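Local structure of RNA-dependent RNA polymerase (Toscana virus, 6QW0) at residues G134-D140 and H171-V176. The protein is the cap-snatching endonuclease part of the viral L protein, which probably cleaves capped host RNA to prime viral transcription with the help of bound manganese. Sequence-based numbering, arbitrary orientation.
With SO4 (sulfate ion), chain F.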
loop_
_atom_site.group_PDB
_atom_site.type_symbol
_atom_site.label_atom_id
_atom_site.label_comp_id
_atom_site.label_asym_id
_atom_site.label_seq_id
_atom_site.Cartn_x
_atom_site.Cartn_y
_atom_site.Cartn_z
ATOM N N GLY A 134 -5.790 -14.280 -6.831
ATOM C CA GLY A 134 -6.860 -15.165 -6.398
ATOM C C GLY A 134 -8.108 -14.424 -5.968
ATOM O O GLY A 134 -8.385 -13.306 -6.416
ATOM N N ASP A 135 -8.891 -15.061 -5.093
ATOM C CA ASP A 135 -10.175 -14.514 -4.688
ATOM C C ASP A 135 -10.058 -13.828 -3.325
ATOM O O ASP A 135 -8.961 -13.596 -2.813
ATOM C CB ASP A 135 -11.247 -15.612 -4.697
ATOM C CG ASP A 135 -10.944 -16.756 -3.736
ATOM O OD1 ASP A 135 -10.009 -16.652 -2.907
ATOM O OD2 ASP A 135 -11.659 -17.780 -3.816
ATOM N N ALA A 136 -11.203 -13.483 -2.736
ATOM C CA ALA A 136 -11.189 -12.718 -1.491
ATOM C C ALA A 136 -10.537 -13.505 -0.361
ATOM O O ALA A 136 -9.826 -12.930 0.472
ATOM C CB ALA A 136 -12.610 -12.297 -1.114
ATOM N N ASN A 137 -10.765 -14.823 -0.307
ATOM C CA ASN A 137 -10.061 -15.637 0.679
ATOM C C ASN A 137 -8.555 -15.575 0.459
ATOM O O ASN A 137 -7.777 -15.547 1.419
ATOM C CB ASN A 137 -10.554 -17.087 0.630
ATOM C CG ASN A 137 -11.921 -17.264 1.275
ATOM O OD1 ASN A 137 -12.295 -16.520 2.181
ATOM N ND2 ASN A 137 -12.676 -18.257 0.804
ATOM N N SER A 138 -8.120 -15.544 -0.803
ATOM C CA SER A 138 -6.695 -15.396 -1.069
ATOM C C SER A 138 -6.185 -14.047 -0.574
ATOM O O SER A 138 -5.063 -13.950 -0.059
ATOM C CB SER A 138 -6.417 -15.560 -2.564
ATOM O OG SER A 138 -5.020 -15.590 -2.807
ATOM N N ALA A 139 -6.996 -12.993 -0.732
ATOM C CA ALA A 139 -6.603 -11.669 -0.254
ATOM C C ALA A 139 -6.489 -11.642 1.262
ATOM O O ALA A 139 -5.588 -10.994 1.807
ATOM C CB ALA A 139 -7.601 -10.613 -0.722
ATOM N N ASP A 140 -7.401 -12.320 1.963
ATOM C CA ASP A 140 -7.281 -12.367 3.419
ATOM C C ASP A 140 -6.009 -13.091 3.840
ATOM O O ASP A 140 -5.311 -12.643 4.754
ATOM C CB ASP A 140 -8.501 -13.024 4.052
ATOM C CG ASP A 140 -8.342 -13.177 5.559
ATOM O OD1 ASP A 140 -8.751 -12.262 6.307
ATOM O OD2 ASP A 140 -7.762 -14.193 5.992
ATOM N N HIS A 171 -7.642 -7.716 -4.442
ATOM C CA HIS A 171 -7.945 -8.776 -5.395
ATOM C C HIS A 171 -8.849 -8.195 -6.481
ATOM O O HIS A 171 -9.247 -7.029 -6.433
ATOM C CB HIS A 171 -8.565 -9.998 -4.696
ATOM C CG HIS A 171 -9.848 -9.711 -3.980
ATOM N ND1 HIS A 171 -11.084 -9.989 -4.527
ATOM C CD2 HIS A 171 -10.088 -9.185 -2.753
ATOM C CE1 HIS A 171 -12.030 -9.635 -3.675
ATOM N NE2 HIS A 171 -11.452 -9.146 -2.589
ATOM N N PHE A 172 -9.181 -9.018 -7.483
ATOM C CA PHE A 172 -9.894 -8.500 -8.645
ATOM C C PHE A 172 -11.239 -7.885 -8.276
ATOM O O PHE A 172 -11.707 -6.963 -8.955
ATOM C CB PHE A 172 -10.084 -9.618 -9.674
ATOM C CG PHE A 172 -10.582 -9.125 -11.013
ATOM C CD1 PHE A 172 -9.682 -8.726 -11.988
ATOM C CD2 PHE A 172 -11.944 -9.049 -11.285
ATOM C CE1 PHE A 172 -10.128 -8.267 -13.222
ATOM C CE2 PHE A 172 -12.401 -8.587 -12.517
ATOM C CZ PHE A 172 -11.486 -8.190 -13.481
ATOM N N ASN A 173 -11.867 -8.357 -7.194
ATOM C CA ASN A 173 -13.209 -7.912 -6.841
ATOM C C ASN A 173 -13.275 -7.193 -5.497
ATOM O O ASN A 173 -14.359 -7.039 -4.945
ATOM C CB ASN A 173 -14.175 -9.099 -6.842
ATOM C CG ASN A 173 -14.413 -9.646 -8.234
ATOM O OD1 ASN A 173 -14.797 -8.913 -9.135
ATOM N ND2 ASN A 173 -14.168 -10.935 -8.413
ATOM N N GLY A 174 -12.155 -6.735 -4.949
ATOM C CA GLY A 174 -12.287 -6.008 -3.699
ATOM C C GLY A 174 -10.952 -5.856 -2.993
ATOM O O GLY A 174 -9.898 -6.033 -3.586
ATOM N N VAL A 175 -11.045 -5.539 -1.702
ATOM C CA VAL A 175 -9.898 -5.228 -0.861
ATOM C C VAL A 175 -10.141 -5.828 0.509
ATOM O O VAL A 175 -11.264 -5.778 1.015
ATOM C CB VAL A 175 -9.708 -3.697 -0.756
ATOM C CG1 VAL A 175 -8.792 -3.330 0.383
ATOM C CG2 VAL A 175 -9.194 -3.121 -2.075
ATOM N N VAL A 176 -9.099 -6.405 1.106
ATOM C CA VAL A 176 -9.094 -6.739 2.527
ATOM C C VAL A 176 -8.155 -5.756 3.209
ATOM O O VAL A 176 -6.975 -5.672 2.851
ATOM C CB VAL A 176 -8.660 -8.187 2.775
ATOM C CG1 VAL A 176 -8.629 -8.472 4.273
ATOM C CG2 VAL A 176 -9.630 -9.136 2.071
HETATM S S SO4 F . -14.711 -13.473 -4.759
HETATM O O1 SO4 F . -13.792 -12.882 -5.729
HETATM O O2 SO4 F . -15.700 -12.476 -4.359
HETATM O O3 SO4 F . -13.966 -13.916 -3.588
HETATM O O4 SO4 F . -15.377 -14.620 -5.374
HETATM O O HOH W 1 -7.400 -11.220 -7.895
#
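The imidazole of His171 lies flat under the first turn of helix 136-157, where Ala136 CA sits over its centre in a CH-pi contact, 3.8 Å from the centroid and 10° off the ring normal. This joins that helix to the beta hairpin of strands 163-171 and 174-177 in the mixed sheet of a PDDEXK-clan nuclease; a bound manganese lies about 13 Å from the side chain of Ala139. The ring is held between two backbones: on the opposite face Gly174 N lies 3.2 Å above the plane, displaced toward the rim. Chi1 of 60° sets CG between the backbone N and carbonyl carbon of His171, folding the imidazole back over its own type I turn, His171 to Gly174.

The apolar packing is small but close. Ala139 CB meets the ring obliquely, 3.5 Å from His171 CD2, and also touches Val176 CG2. That one methyl thus bridges His171 and Val176, the two residues of 171-176 whose side chains point toward 134-140, while Val176 CG2 reaches on toward the backbone N of Asp140. The carboxylate of Asp140 turns to a salt bridge with Arg144.

Polar links between the segments run through bound species. A water donates to Gly134 O and accepts from Phe172 N, the water oxygen lying 2.9 Å from that nitrogen, tying the loop before the helix to the turn. A sulfate, probably from the crystallisation liquor, sits at the helix start: Ala136 N donates a fairly straight hydrogen bond to sulfate O3, and Asn173 ND2 adds a weak one to O1. The positive end of the helix dipole probably helps hold this anion.

Asp135 is the N-cap, its OD1 accepting from Ser138 N at 3.0 Å, nearly along the carboxylate C-O axis.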